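PDB 3KA5: ribosome-associated protein Y (PSrp-1) from Clostridium acetobutylicum, which is probably required for the pairing of 70S ribosomes into translationally inactive 100S ribosomes during stationary phase. Local coordinates for residues V19-M22 against E23-H27; K11-E15 against E16-L20. One frame throughout, in Å; residues are numbered along the deposited sequence.

Overall arrangement
This construct is the C-terminal part of a long-form hibernation-promoting factor. Following the chain from the N terminus, strand 2-6 leads through a loop to contact 2, where residues 11-15 run into the first turn of helix 15-25. Contact 1 then takes up the chain, sharing Val19 and Leu20, and ends where the helix gives way to the turn before strand 29-34. Both contacts are local and close no long loop; they succeed one another with centres about 10 Å apart. They touch where Glu21 CG lies 4.1 Å from Met13 SE. Together they fix both helix ends, while its buried side chains pack on the antiparallel sheet of strands 29-34, 39-45 and 51-55.

Contact 1. Residues V19-M22 against E23-H27; sequences VLEM and ELLGH
Leu20 and Leu24, one helical turn apart, meet through their branched ends. Leu20 CG is set beside its own carbonyl carbon (chi1 178°) and stands out from the helix; Leu24 reaches back over the preceding turn to bring its CD1 within 3.8 Å of Leu20 CG, and the two side chains cross obliquely. Leu24 also lies over the backbone of that turn, its CG 3.3 Å from Leu20 O, the carbonyl that accepts from Leu24 N. Glu21 and Leu25 repeat this spacing with a different chemistry: the carboxylate end of Glu21, bent back at chi2, brings OE1 to 3.7 Å from Leu25 CD1, a polar atom against a methyl group.

The helix ends here in a Schellman motif. Its outer bond runs from His27 N to Met22 O (3.0 Å, with an N-H...O angle of 156°), and a weak inner bond links Gly26 N to Glu23 O. Gly26 supplies the positive phi with which the chain leaves the helix. Helical bonds from Glu23 N to Val19 O and from Leu25 N to Glu21 O lead up to it.

On the buried side, the selenomethionine Met22 runs extended to SE, then folds at chi3 (57°), which carries its CE alongside Glu23 to within 3.8 Å of Glu23 OE2. Nearer its root, Met22 CG sits 3.2 Å from His27 O, where the chain turns back past the helix end. Beyond the two segments, Met22 packs on Phe30 and Tyr51 of the sheet, and Val19 touches Ile2 of the second subunit. Glu23 OE1 has a long, weak ion pair with Lys45. Glu21 and Leu25 pack against Phe30, whereas Leu20 and Leu24 form an exposed pair.

Contact 2. Residues K11-E15 against E16-L20; sequences KPMSE and EEAVL
Met13 packs over the start of the helix, its selenium 4.0 Å from Ala18 CB. Its side chain crosses that of Glu17 at about a right angle, with Met13 CB meeting the carboxylate 3.7 Å from Glu17 OE1. This is the tight part: Ala18 is buried, and Phe32 touches both Met13 and Ala18 from strand 29-34. Ala18 N also donates to Ser14 O (2.9 Å).

Glu16 forms the solvent side. Glu15 and Glu16 run alongside each other in the same direction, with Glu15 OE2 and Glu16 OE2 only 3.6 Å apart and the carboxylate planes turned 28° from each other. Glu15, however, is held at the subunit interface, packing on Ile2 of the second subunit, and a salt bridge from its OE2 to Lys4 of that subunit probably offsets the repulsion.

Ser14 holds its OG between backbone N and carbonyl carbon (chi1 71°), from where OG accepts from Glu17 N at 3.0 Å. The reciprocal link is indirect: a water accepts from Ser14 N (2.9 Å) and donates to Glu17 OE1 (2.5 Å), while Ser14 N and Glu17 OE1 stand 4.4 Å apart. The result is a serine N-cap, with water replacing the second direct bond of a capping box.

Contact 1. Residues V19-M22 against E23-H27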
ATOM      1  N   VAL B  19      -7.772  -8.820   4.323  1.00 10.26           N
ATOM      2  CA  VAL B  19      -9.011  -8.052   4.219  1.00 12.85           C
ATOM      3  C   VAL B  19      -9.735  -8.048   5.558  1.00 11.01           C
ATOM      4  O   VAL B  19     -10.271  -7.024   5.987  1.00 11.67           O
ATOM      5  CB  VAL B  19      -9.957  -8.632   3.142  1.00 12.02           C
ATOM      6  CG1 VAL B  19     -11.313  -7.951   3.215  1.00 13.54           C
ATOM      7  CG2 VAL B  19      -9.352  -8.434   1.770  1.00 15.57           C
ATOM      8  N   LEU B  20      -9.749  -9.199   6.221  1.00 10.57           N
ATOM      9  CA  LEU B  20     -10.399  -9.319   7.523  1.00  8.81           C
ATOM     10  C   LEU B  20      -9.707  -8.408   8.537  1.00 11.37           C
ATOM     11  O   LEU B  20     -10.362  -7.666   9.270  1.00 10.61           O
ATOM     12  CB  LEU B  20     -10.343 -10.780   7.986  1.00  9.70           C
ATOM     13  CG  LEU B  20     -10.911 -11.172   9.353  1.00 14.78           C
ATOM     14  CD1 LEU B  20     -12.344 -10.680   9.504  1.00 14.54           C
ATOM     15  CD2 LEU B  20     -10.841 -12.696   9.487  1.00 20.87           C
ATOM     16  N   GLU B  21      -8.378  -8.469   8.566  1.00 11.82           N
ATOM     17  CA  GLU B  21      -7.582  -7.642   9.474  1.00 10.63           C
ATOM     18  C   GLU B  21      -7.816  -6.163   9.222  1.00 13.09           C
ATOM     19  O   GLU B  21      -7.943  -5.368  10.161  1.00 13.57           O
ATOM     20  CB  GLU B  21      -6.091  -7.940   9.296  1.00 11.04           C
ATOM     21  CG  GLU B  21      -5.623  -9.203   9.973  1.00 12.55           C
ATOM     22  CD  GLU B  21      -5.790  -9.136  11.473  1.00 16.57           C
ATOM     23  OE1 GLU B  21      -5.351  -8.136  12.075  1.00 23.75           O
ATOM     24  OE2 GLU B  21      -6.355 -10.079  12.051  1.00 26.26           O
HETATM   25  N   MSE B  22      -7.858  -5.784   7.950  1.00 13.36           N
HETATM   26  CA  MSE B  22      -8.076  -4.385   7.623  1.00 14.01           C
HETATM   27  C   MSE B  22      -9.389  -3.915   8.219  1.00 11.17           C
HETATM   28  O   MSE B  22      -9.465  -2.827   8.787  1.00 14.42           O
HETATM   29  CB  MSE B  22      -8.085  -4.171   6.106  1.00 11.65           C
HETATM   30  CG  MSE B  22      -8.403  -2.743   5.703  1.00 13.16           C
HETATM   31 SE   MSE B  22      -8.388  -2.575   3.770  1.00 25.46          SE
HETATM   32  CE  MSE B  22      -9.698  -3.908   3.345  1.00 15.87           C
ATOM     33  N   GLU B  23     -10.426  -4.738   8.108  1.00 10.56           N
ATOM     34  CA  GLU B  23     -11.727  -4.371   8.649  0.50  3.59           C
ATOM     35  C   GLU B  23     -11.776  -4.370  10.177  1.00 10.83           C
ATOM     36  O   GLU B  23     -12.339  -3.456  10.783  1.00 13.63           O
ATOM     37  CB  GLU B  23     -12.801  -5.303   8.094  0.50 14.22           C
ATOM     38  CG  GLU B  23     -13.029  -5.132   6.606  0.50 18.34           C
ATOM     39  CD  GLU B  23     -13.474  -3.725   6.257  0.50 25.65           C
ATOM     40  OE1 GLU B  23     -14.456  -3.249   6.865  0.50 31.43           O
ATOM     41  OE2 GLU B  23     -12.848  -3.097   5.379  0.50 26.76           O
ATOM     42  N   LEU B  24     -11.191  -5.391  10.798  1.00 10.28           N
ATOM     43  CA  LEU B  24     -11.181  -5.497  12.257  1.00 12.73           C
ATOM     44  C   LEU B  24     -10.432  -4.332  12.884  1.00 10.36           C
ATOM     45  O   LEU B  24     -10.798  -3.856  13.959  1.00 12.20           O
ATOM     46  CB  LEU B  24     -10.521  -6.812  12.692  1.00 11.27           C
ATOM     47  CG  LEU B  24     -11.266  -8.112  12.372  1.00 16.89           C
ATOM     48  CD1 LEU B  24     -10.366  -9.310  12.656  1.00 19.65           C
ATOM     49  CD2 LEU B  24     -12.532  -8.191  13.198  1.00 23.06           C
ATOM     50  N   LEU B  25      -9.385  -3.877  12.204  1.00  8.97           N
ATOM     51  CA  LEU B  25      -8.563  -2.774  12.697  1.00 10.57           C
ATOM     52  C   LEU B  25      -9.097  -1.394  12.314  1.00 18.01           C
ATOM     53  O   LEU B  25      -8.635  -0.375  12.837  1.00 15.21           O
ATOM     54  CB  LEU B  25      -7.135  -2.946  12.197  1.00 12.76           C
ATOM     55  CG  LEU B  25      -6.448  -4.209  12.725  1.00 12.53           C
ATOM     56  CD1 LEU B  25      -5.158  -4.453  11.952  1.00 18.19           C
ATOM     57  CD2 LEU B  25      -6.177  -4.066  14.225  1.00 18.18           C
ATOM     58  N   GLY B  26     -10.060  -1.366  11.397  1.00 12.37           N
ATOM     59  CA  GLY B  26     -10.673  -0.113  10.991  1.00 12.67           C
ATOM     60  C   GLY B  26      -9.969   0.755   9.966  1.00 17.26           C
ATOM     61  O   GLY B  26     -10.187   1.973   9.931  1.00 14.38           O
ATOM     62  N   HIS B  27      -9.146   0.150   9.118  1.00  9.22           N
ATOM     63  CA  HIS B  27      -8.420   0.912   8.108  1.00 11.13           C
ATOM     64  C   HIS B  27      -9.032   0.841   6.716  1.00 11.20           C
ATOM     65  O   HIS B  27      -9.871  -0.018   6.448  1.00 15.42           O
ATOM     66  CB  HIS B  27      -6.963   0.454   8.074  1.00 15.46           C
ATOM     67  CG  HIS B  27      -6.189   0.873   9.277  1.00 17.24           C
ATOM     68  ND1 HIS B  27      -5.188   1.829   9.229  1.00 17.86           N
ATOM     69  CD2 HIS B  27      -6.296   0.518  10.579  1.00 15.70           C
ATOM     70  CE1 HIS B  27      -4.725   2.040  10.444  1.00 22.23           C
ATOM     71  NE2 HIS B  27      -5.380   1.256  11.285  1.00 15.84           N
TER

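Contact 2. Residues K11-E15 against E16-L20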
ATOM      1  N   LYS B  11       4.170 -10.448  10.132  1.00 19.98           N
ATOM      2  CA  LYS B  11       4.145 -11.806   9.606  1.00 16.23           C
ATOM      3  C   LYS B  11       3.281 -11.971   8.360  1.00 16.55           C
ATOM      4  O   LYS B  11       2.239 -11.327   8.221  1.00 15.41           O
ATOM      5  CB  LYS B  11       3.677 -12.752  10.714  1.00 19.95           C
ATOM      6  CG  LYS B  11       4.521 -12.596  11.976  1.00 29.93           C
ATOM      7  CD  LYS B  11       3.911 -13.269  13.194  1.00 31.02           C
ATOM      8  CE  LYS B  11       4.169 -14.760  13.216  1.00 44.11           C
ATOM      9  NZ  LYS B  11       3.732 -15.350  14.515  1.00 46.54           N
ATOM     10  N   PRO B  12       3.711 -12.841   7.432  1.00 18.74           N
ATOM     11  CA  PRO B  12       2.989 -13.109   6.184  1.00 16.46           C
ATOM     12  C   PRO B  12       1.587 -13.642   6.435  1.00 19.30           C
ATOM     13  O   PRO B  12       1.353 -14.365   7.406  1.00 16.83           O
ATOM     14  CB  PRO B  12       3.866 -14.150   5.492  1.00 24.64           C
ATOM     15  CG  PRO B  12       5.236 -13.829   5.995  1.00 32.80           C
ATOM     16  CD  PRO B  12       4.982 -13.584   7.461  1.00 26.73           C
HETATM   17  N   MSE B  13       0.655 -13.281   5.559  1.00 13.42           N
HETATM   18  CA  MSE B  13      -0.718 -13.742   5.676  1.00 15.74           C
HETATM   19  C   MSE B  13      -1.372 -13.814   4.307  1.00 17.56           C
HETATM   20  O   MSE B  13      -0.835 -13.309   3.326  1.00 14.11           O
HETATM   21  CB  MSE B  13      -1.526 -12.819   6.590  1.00 18.15           C
HETATM   22  CG  MSE B  13      -1.562 -11.374   6.160  1.00 13.93           C
HETATM   23 SE   MSE B  13      -2.743 -10.354   7.304  1.00 29.54          SE
HETATM   24  CE  MSE B  13      -1.579 -10.100   8.812  1.00 24.12           C
ATOM     25  N   SER B  14      -2.535 -14.456   4.253  1.00 15.38           N
ATOM     26  CA  SER B  14      -3.274 -14.609   3.006  1.00 17.34           C
ATOM     27  C   SER B  14      -4.030 -13.329   2.708  1.00 16.17           C
ATOM     28  O   SER B  14      -4.299 -12.536   3.613  1.00 13.29           O
ATOM     29  CB  SER B  14      -4.277 -15.756   3.129  1.00 19.53           C
ATOM     30  OG  SER B  14      -5.339 -15.390   3.995  1.00 17.15           O
ATOM     31  N   GLU B  15      -4.390 -13.126   1.447  1.00 16.23           N
ATOM     32  CA  GLU B  15      -5.124 -11.924   1.082  1.00 13.75           C
ATOM     33  C   GLU B  15      -6.460 -11.844   1.826  1.00 14.03           C
ATOM     34  O   GLU B  15      -6.894 -10.756   2.202  1.00 14.15           O
ATOM     35  CB  GLU B  15      -5.345 -11.870  -0.436  1.00 19.49           C
ATOM     36  CG  GLU B  15      -5.960 -13.123  -1.029  1.00 30.68           C
ATOM     37  CD  GLU B  15      -6.073 -13.051  -2.540  1.00 37.54           C
ATOM     38  OE1 GLU B  15      -5.041 -12.817  -3.201  1.00 39.83           O
ATOM     39  OE2 GLU B  15      -7.193 -13.228  -3.064  1.00 44.56           O
ATOM     40  N   GLU B  16      -7.107 -12.990   2.044  1.00 14.18           N
ATOM     41  CA  GLU B  16      -8.382 -13.019   2.767  1.00 14.78           C
ATOM     42  C   GLU B  16      -8.185 -12.578   4.212  1.00 12.95           C
ATOM     43  O   GLU B  16      -8.990 -11.823   4.764  1.00 13.36           O
ATOM     44  CB  GLU B  16      -8.991 -14.431   2.772  1.00 20.48           C
ATOM     45  CG  GLU B  16      -9.560 -14.917   1.451  1.00 30.88           C
ATOM     46  CD  GLU B  16      -8.490 -15.348   0.461  1.00 35.03           C
ATOM     47  OE1 GLU B  16      -7.344 -15.620   0.883  1.00 37.60           O
ATOM     48  OE2 GLU B  16      -8.804 -15.432  -0.747  1.00 47.36           O
ATOM     49  N   GLU B  17      -7.124 -13.070   4.839  1.00 13.11           N
ATOM     50  CA  GLU B  17      -6.863 -12.685   6.216  1.00 10.36           C
ATOM     51  C   GLU B  17      -6.542 -11.195   6.267  1.00 11.94           C
ATOM     52  O   GLU B  17      -6.885 -10.520   7.234  1.00 11.30           O
ATOM     53  CB  GLU B  17      -5.686 -13.469   6.804  1.00 12.48           C
ATOM     54  CG  GLU B  17      -5.511 -13.213   8.301  1.00 16.34           C
ATOM     55  CD  GLU B  17      -4.276 -13.878   8.878  1.00 23.19           C
ATOM     56  OE1 GLU B  17      -3.907 -14.963   8.394  1.00 28.07           O
ATOM     57  OE2 GLU B  17      -3.685 -13.317   9.828  1.00 27.18           O
ATOM     58  N   ALA B  18      -5.880 -10.684   5.230  1.00 12.43           N
ATOM     59  CA  ALA B  18      -5.537  -9.266   5.197  1.00 12.65           C
ATOM     60  C   ALA B  18      -6.796  -8.403   5.127  1.00 13.49           C
ATOM     61  O   ALA B  18      -6.880  -7.360   5.781  1.00 12.90           O
ATOM     62  CB  ALA B  18      -4.620  -8.961   4.000  1.00 11.77           C
ATOM     63  N   VAL B  19      -7.772  -8.820   4.323  1.00 10.26           N
ATOM     64  CA  VAL B  19      -9.011  -8.052   4.219  1.00 12.85           C
ATOM     65  C   VAL B  19      -9.735  -8.048   5.558  1.00 11.01           C
ATOM     66  O   VAL B  19     -10.271  -7.024   5.987  1.00 11.67           O
ATOM     67  CB  VAL B  19      -9.957  -8.632   3.142  1.00 12.02           C
ATOM     68  CG1 VAL B  19     -11.313  -7.951   3.215  1.00 13.54           C
ATOM     69  CG2 VAL B  19      -9.352  -8.434   1.770  1.00 15.57           C
ATOM     70  N   LEU B  20      -9.749  -9.199   6.221  1.00 10.57           N
ATOM     71  CA  LEU B  20     -10.399  -9.319   7.523  1.00  8.81           C
ATOM     72  C   LEU B  20      -9.707  -8.408   8.537  1.00 11.37           C
ATOM     73  O   LEU B  20     -10.362  -7.666   9.270  1.00 10.61           O
ATOM     74  CB  LEU B  20     -10.343 -10.780   7.986  1.00  9.70           C
ATOM     75  CG  LEU B  20     -10.911 -11.172   9.353  1.00 14.78           C
ATOM     76  CD1 LEU B  20     -12.344 -10.680   9.504  1.00 14.54           C
ATOM     77  CD2 LEU B  20     -10.841 -12.696   9.487  1.00 20.87           C
TER
HETATM   78  O   HOH W   1      -3.063 -16.316   6.442  1.00 21.34           O